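Local atomic coordinates of separin (Saccharomyces cerevisiae, PDB entry 5U1T), a protein that cleaves the MCD1/SCC1 subunit of cohesin at the onset of anaphase, acting as a caspase-like cysteine protease that securin holds inactive for most of the cell cycle. Residues E1256-K1261 with L1292-N1297; I1301-K1306 with Q1338-I1343. All coordinates share one frame; numbering follows the deposited sequence.

Contact 1 (E1256-K1261 with L1292-N1297)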
# COMPACT_ATOMS: atom_id res chain seq x y z
N GLU A 1256 22.25 -62.81 -32.70
CA GLU A 1256 23.31 -63.43 -31.93
C GLU A 1256 24.46 -63.93 -32.80
O GLU A 1256 25.61 -63.88 -32.38
CB GLU A 1256 22.75 -64.57 -31.10
CG GLU A 1256 22.13 -64.08 -29.80
CD GLU A 1256 23.16 -63.36 -28.92
OE1 GLU A 1256 24.36 -63.77 -28.95
OE2 GLU A 1256 22.78 -62.40 -28.22
N LYS A 1257 24.16 -64.40 -34.01
CA LYS A 1257 25.22 -64.81 -34.91
C LYS A 1257 25.91 -63.54 -35.43
O LYS A 1257 27.14 -63.52 -35.59
CB LYS A 1257 24.70 -65.68 -36.07
CG LYS A 1257 25.80 -66.59 -36.71
CD LYS A 1257 25.23 -67.75 -37.56
CE LYS A 1257 26.31 -68.56 -38.34
NZ LYS A 1257 27.21 -69.39 -37.48
N PHE A 1258 25.15 -62.48 -35.65
CA PHE A 1258 25.78 -61.22 -36.05
C PHE A 1258 26.71 -60.67 -34.97
O PHE A 1258 27.73 -60.03 -35.28
CB PHE A 1258 24.75 -60.15 -36.40
CG PHE A 1258 25.38 -58.84 -36.76
CD1 PHE A 1258 26.04 -58.69 -37.97
CD2 PHE A 1258 25.35 -57.77 -35.89
CE1 PHE A 1258 26.64 -57.51 -38.32
CE2 PHE A 1258 25.95 -56.56 -36.22
CZ PHE A 1258 26.59 -56.43 -37.43
N LYS A 1259 26.36 -60.92 -33.71
CA LYS A 1259 27.12 -60.37 -32.61
C LYS A 1259 28.50 -61.06 -32.52
O LYS A 1259 29.52 -60.39 -32.31
CB LYS A 1259 26.34 -60.50 -31.29
CG LYS A 1259 26.93 -59.69 -30.16
CD LYS A 1259 25.90 -59.43 -29.10
CE LYS A 1259 25.95 -60.47 -28.02
NZ LYS A 1259 25.63 -59.82 -26.71
N ASP A 1260 28.51 -62.38 -32.69
CA ASP A 1260 29.75 -63.15 -32.74
C ASP A 1260 30.68 -62.60 -33.81
O ASP A 1260 31.87 -62.38 -33.58
CB ASP A 1260 29.47 -64.63 -33.01
CG ASP A 1260 29.02 -65.38 -31.78
OD1 ASP A 1260 29.16 -64.87 -30.66
OD2 ASP A 1260 28.52 -66.52 -31.93
N LYS A 1261 30.12 -62.36 -35.00
CA LYS A 1261 30.89 -61.88 -36.14
C LYS A 1261 31.41 -60.46 -35.93
O LYS A 1261 32.61 -60.19 -36.09
CB LYS A 1261 30.03 -61.95 -37.41
CG LYS A 1261 29.75 -63.37 -37.87
CD LYS A 1261 31.00 -64.02 -38.41
CE LYS A 1261 30.64 -65.30 -39.14
NZ LYS A 1261 31.69 -65.76 -40.12
N LEU A 1292 22.06 -51.35 -34.22
CA LEU A 1292 22.00 -50.23 -35.14
C LEU A 1292 22.62 -50.60 -36.49
O LEU A 1292 22.20 -50.09 -37.51
CB LEU A 1292 22.70 -49.00 -34.56
CG LEU A 1292 21.97 -48.25 -33.45
CD1 LEU A 1292 22.81 -47.07 -32.99
CD2 LEU A 1292 20.61 -47.80 -33.95
N PHE A 1293 23.62 -51.48 -36.47
CA PHE A 1293 24.30 -51.90 -37.69
C PHE A 1293 23.35 -52.71 -38.56
O PHE A 1293 23.21 -52.44 -39.75
CB PHE A 1293 25.57 -52.71 -37.36
CG PHE A 1293 26.72 -51.86 -36.90
CD1 PHE A 1293 26.85 -51.50 -35.57
CD2 PHE A 1293 27.64 -51.39 -37.82
CE1 PHE A 1293 27.87 -50.69 -35.15
CE2 PHE A 1293 28.68 -50.59 -37.41
CZ PHE A 1293 28.80 -50.23 -36.07
N LEU A 1294 22.67 -53.68 -37.94
CA LEU A 1294 21.65 -54.47 -38.60
C LEU A 1294 20.51 -53.63 -39.15
O LEU A 1294 19.76 -54.08 -40.01
CB LEU A 1294 21.08 -55.50 -37.63
CG LEU A 1294 22.03 -56.61 -37.22
CD1 LEU A 1294 21.28 -57.78 -36.60
CD2 LEU A 1294 22.84 -57.04 -38.43
N LYS A 1295 20.35 -52.42 -38.65
CA LYS A 1295 19.22 -51.65 -39.13
C LYS A 1295 19.60 -50.81 -40.35
O LYS A 1295 18.74 -50.26 -41.02
CB LYS A 1295 18.64 -50.81 -37.98
CG LYS A 1295 17.77 -51.66 -37.02
CD LYS A 1295 17.40 -50.96 -35.73
CE LYS A 1295 16.48 -51.86 -34.88
NZ LYS A 1295 16.15 -51.35 -33.52
N LEU A 1296 20.88 -50.73 -40.68
CA LEU A 1296 21.28 -50.05 -41.91
C LEU A 1296 20.79 -50.80 -43.18
O LEU A 1296 20.64 -52.02 -43.18
CB LEU A 1296 22.80 -49.88 -41.96
CG LEU A 1296 23.50 -49.18 -40.80
CD1 LEU A 1296 24.96 -49.58 -40.72
CD2 LEU A 1296 23.35 -47.68 -40.95
N ASN A 1297 20.55 -50.05 -44.26
CA ASN A 1297 20.20 -50.63 -45.55
C ASN A 1297 21.34 -50.46 -46.54
O ASN A 1297 21.58 -49.35 -47.03
CB ASN A 1297 18.92 -50.00 -46.10
CG ASN A 1297 18.48 -50.60 -47.46
OD1 ASN A 1297 19.10 -51.55 -47.97
ND2 ASN A 1297 17.41 -50.04 -48.03
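Phe1258 and Leu1294 mark where the two backbones come nearest, their CA atoms 8.3 Å apart, with 1256-1261 wholly helical and 1292-1297 leaving the last turn of its helix for a loop. One phenylalanine ring bridges this gap. CB of Phe1258 points toward the other segment, and with CG anti to the backbone N (chi1 178°) the ring reaches Leu1294. Leu1294 slides past it in the opposite direction and sets one methyl, CD2, over the middle of a ring face: CD2 lies 3.5 Å from the centroid of the Phe1258 ring and 9° off its normal, a CH-pi contact. CG of Leu1294 follows on the same side, 3.8 Å from CD2 of Phe1258. A branched leucine suits the place, since one methyl can sit on the ring while the rest fills in beside it. At the far end of the ring, CZ of Phe1258 meets CB of Phe1293 at 3.9 Å; the two side chains cross at about a right angle, and the Phe1293 ring turns off to pack on Leu1310 and Val1314 of helix 1303-1320. An alanine at Phe1258 would leave Leu1294 CD2 without its aromatic face and is likely to open a gap between the two helices. All three residues are buried. Helix 1332-1347 borders the contact, Gln1342 touching Phe1258 and Tyr1346 touching Leu1294, while its Arg1347 hydrogen-bonds the carbonyl of Leu1294.

Contact 2 (I1301-K1306 with Q1338-I1343)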
# COMPACT_ATOMS: atom_id res chain seq x y z
N ILE A 1301 21.87 -45.14 -50.93
CA ILE A 1301 22.97 -44.43 -51.57
C ILE A 1301 24.04 -43.92 -50.59
O ILE A 1301 25.23 -43.93 -50.91
CB ILE A 1301 22.42 -43.24 -52.41
CG1 ILE A 1301 23.50 -42.65 -53.32
CG2 ILE A 1301 21.79 -42.18 -51.50
CD1 ILE A 1301 23.13 -41.28 -53.90
N ASP A 1302 23.62 -43.49 -49.40
CA ASP A 1302 24.57 -42.95 -48.42
C ASP A 1302 24.81 -43.96 -47.29
O ASP A 1302 25.05 -43.57 -46.14
CB ASP A 1302 24.05 -41.63 -47.85
CG ASP A 1302 22.63 -41.76 -47.34
OD1 ASP A 1302 22.10 -42.91 -47.37
OD2 ASP A 1302 22.05 -40.73 -46.91
N PHE A 1303 24.75 -45.24 -47.64
CA PHE A 1303 24.96 -46.33 -46.70
C PHE A 1303 26.31 -46.26 -45.98
O PHE A 1303 26.39 -46.56 -44.79
CB PHE A 1303 24.83 -47.67 -47.42
CG PHE A 1303 25.42 -48.82 -46.66
CD1 PHE A 1303 24.75 -49.38 -45.59
CD2 PHE A 1303 26.65 -49.33 -47.01
CE1 PHE A 1303 25.28 -50.44 -44.89
CE2 PHE A 1303 27.19 -50.38 -46.31
CZ PHE A 1303 26.50 -50.93 -45.25
N LEU A 1304 27.37 -45.86 -46.68
CA LEU A 1304 28.70 -45.93 -46.09
C LEU A 1304 28.98 -44.79 -45.13
O LEU A 1304 29.74 -44.96 -44.18
CB LEU A 1304 29.78 -45.96 -47.17
CG LEU A 1304 30.09 -47.41 -47.49
CD1 LEU A 1304 31.16 -47.57 -48.56
CD2 LEU A 1304 30.49 -48.10 -46.19
N SER A 1305 28.37 -43.64 -45.38
CA SER A 1305 28.45 -42.53 -44.45
C SER A 1305 27.81 -42.91 -43.15
O SER A 1305 28.32 -42.62 -42.08
CB SER A 1305 27.78 -41.29 -45.01
OG SER A 1305 28.27 -41.02 -46.31
N LYS A 1306 26.67 -43.57 -43.25
CA LYS A 1306 25.92 -43.91 -42.06
C LYS A 1306 26.68 -44.95 -41.28
O LYS A 1306 26.76 -44.86 -40.06
CB LYS A 1306 24.53 -44.40 -42.43
CG LYS A 1306 23.70 -43.34 -43.11
CD LYS A 1306 22.25 -43.75 -43.20
CE LYS A 1306 21.50 -42.83 -44.13
NZ LYS A 1306 20.08 -43.20 -44.16
N GLN A 1338 33.98 -56.33 -44.30
CA GLN A 1338 33.43 -57.39 -43.46
C GLN A 1338 32.09 -57.01 -42.79
O GLN A 1338 31.22 -57.85 -42.63
CB GLN A 1338 34.45 -57.80 -42.39
CG GLN A 1338 35.60 -58.66 -42.90
CD GLN A 1338 36.84 -58.64 -41.98
OE1 GLN A 1338 36.81 -58.04 -40.90
NE2 GLN A 1338 37.92 -59.26 -42.41
N LEU A 1339 31.92 -55.75 -42.39
CA LEU A 1339 30.66 -55.37 -41.74
C LEU A 1339 29.52 -55.31 -42.73
O LEU A 1339 28.41 -55.75 -42.44
CB LEU A 1339 30.79 -54.03 -41.04
CG LEU A 1339 31.38 -54.05 -39.64
CD1 LEU A 1339 31.67 -52.63 -39.27
CD2 LEU A 1339 30.44 -54.69 -38.64
N GLU A 1340 29.81 -54.76 -43.91
CA GLU A 1340 28.83 -54.71 -45.01
C GLU A 1340 28.41 -56.09 -45.44
O GLU A 1340 27.25 -56.32 -45.77
CB GLU A 1340 29.41 -53.97 -46.21
CG GLU A 1340 28.46 -53.93 -47.39
CD GLU A 1340 28.78 -52.81 -48.32
OE1 GLU A 1340 29.93 -52.30 -48.26
OE2 GLU A 1340 27.90 -52.41 -49.11
N GLU A 1341 29.37 -57.00 -45.44
CA GLU A 1341 29.11 -58.39 -45.76
C GLU A 1341 28.11 -58.97 -44.77
O GLU A 1341 27.04 -59.45 -45.17
CB GLU A 1341 30.43 -59.18 -45.75
CG GLU A 1341 30.36 -60.62 -46.19
CD GLU A 1341 31.70 -61.36 -45.98
OE1 GLU A 1341 32.77 -60.68 -45.87
OE2 GLU A 1341 31.67 -62.62 -45.94
N GLN A 1342 28.43 -58.91 -43.49
CA GLN A 1342 27.53 -59.46 -42.48
C GLN A 1342 26.15 -58.76 -42.48
O GLN A 1342 25.14 -59.40 -42.20
CB GLN A 1342 28.16 -59.39 -41.09
CG GLN A 1342 29.40 -60.25 -40.89
CD GLN A 1342 29.28 -61.65 -41.50
OE1 GLN A 1342 28.44 -62.46 -41.08
NE2 GLN A 1342 30.13 -61.94 -42.48
N ILE A 1343 26.11 -57.46 -42.78
CA ILE A 1343 24.84 -56.74 -42.79
C ILE A 1343 24.01 -57.20 -44.01
O ILE A 1343 22.83 -57.51 -43.86
CB ILE A 1343 25.06 -55.18 -42.78
CG1 ILE A 1343 25.67 -54.71 -41.45
CG2 ILE A 1343 23.74 -54.43 -43.00
CD1 ILE A 1343 26.13 -53.27 -41.45
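Glu1340 brings its carboxylate up to CE2 of Phe1303, OE2 of Glu1340 and that atom being 3.5 Å apart. The approach is oblique, with ring and carboxylate planes turned 45° to each other. CG of Glu1340 lies 3.9 Å from CE2 of Phe1303, so aliphatic chain as well as carboxylate borders the aromatic. CB of Glu1340 points toward the other segment; a chi1 of 178° swings the chain away from the backbone N, and it runs on extended to the ring. Glu1340 is partly exposed, and its carboxylate has weak second partners in His1336 (at OE1) and Lys1344 (at OE2). This is helix-to-helix packing in the C50 peptidase region of separase: Phe1303 belongs to the first turn of helix 1303-1320, directly after Asp1302 at the N-cap position, and fits against the middle of helix 1332-1347. One turn farther along the latter, Ile1343 brings CD1 to the edge of the ring, near its plane, at 4.5 Å from CZ of Phe1303. The buried ring meets an apolar methyl at this edge, and isoleucine is long enough to place it there and apolar enough to be buried. Leu1296, from the preceding loop, touches both Phe1303 and Ile1343.

How the contacts relate
Contact 1 and contact 2 lie about 11 Å apart, centre to centre, in a helical part of the C50 family region, at one end of the elongated chain and away from the cysteine assigned by similarity as catalytic. They follow in series: contact 1 joins helix 1252-1269 to the end of helix 1287-1294, and contact 2 then joins the next helix, 1303-1320, to helix 1332-1347. The two touch directly. CD1 of Ile1343 packs 3.5 Å from O of Phe1293, and CD1 of Phe1303 lies 3.5 Å from O of Asn1297. Helix 1332-1347 therefore meets both contacts and links them side by side.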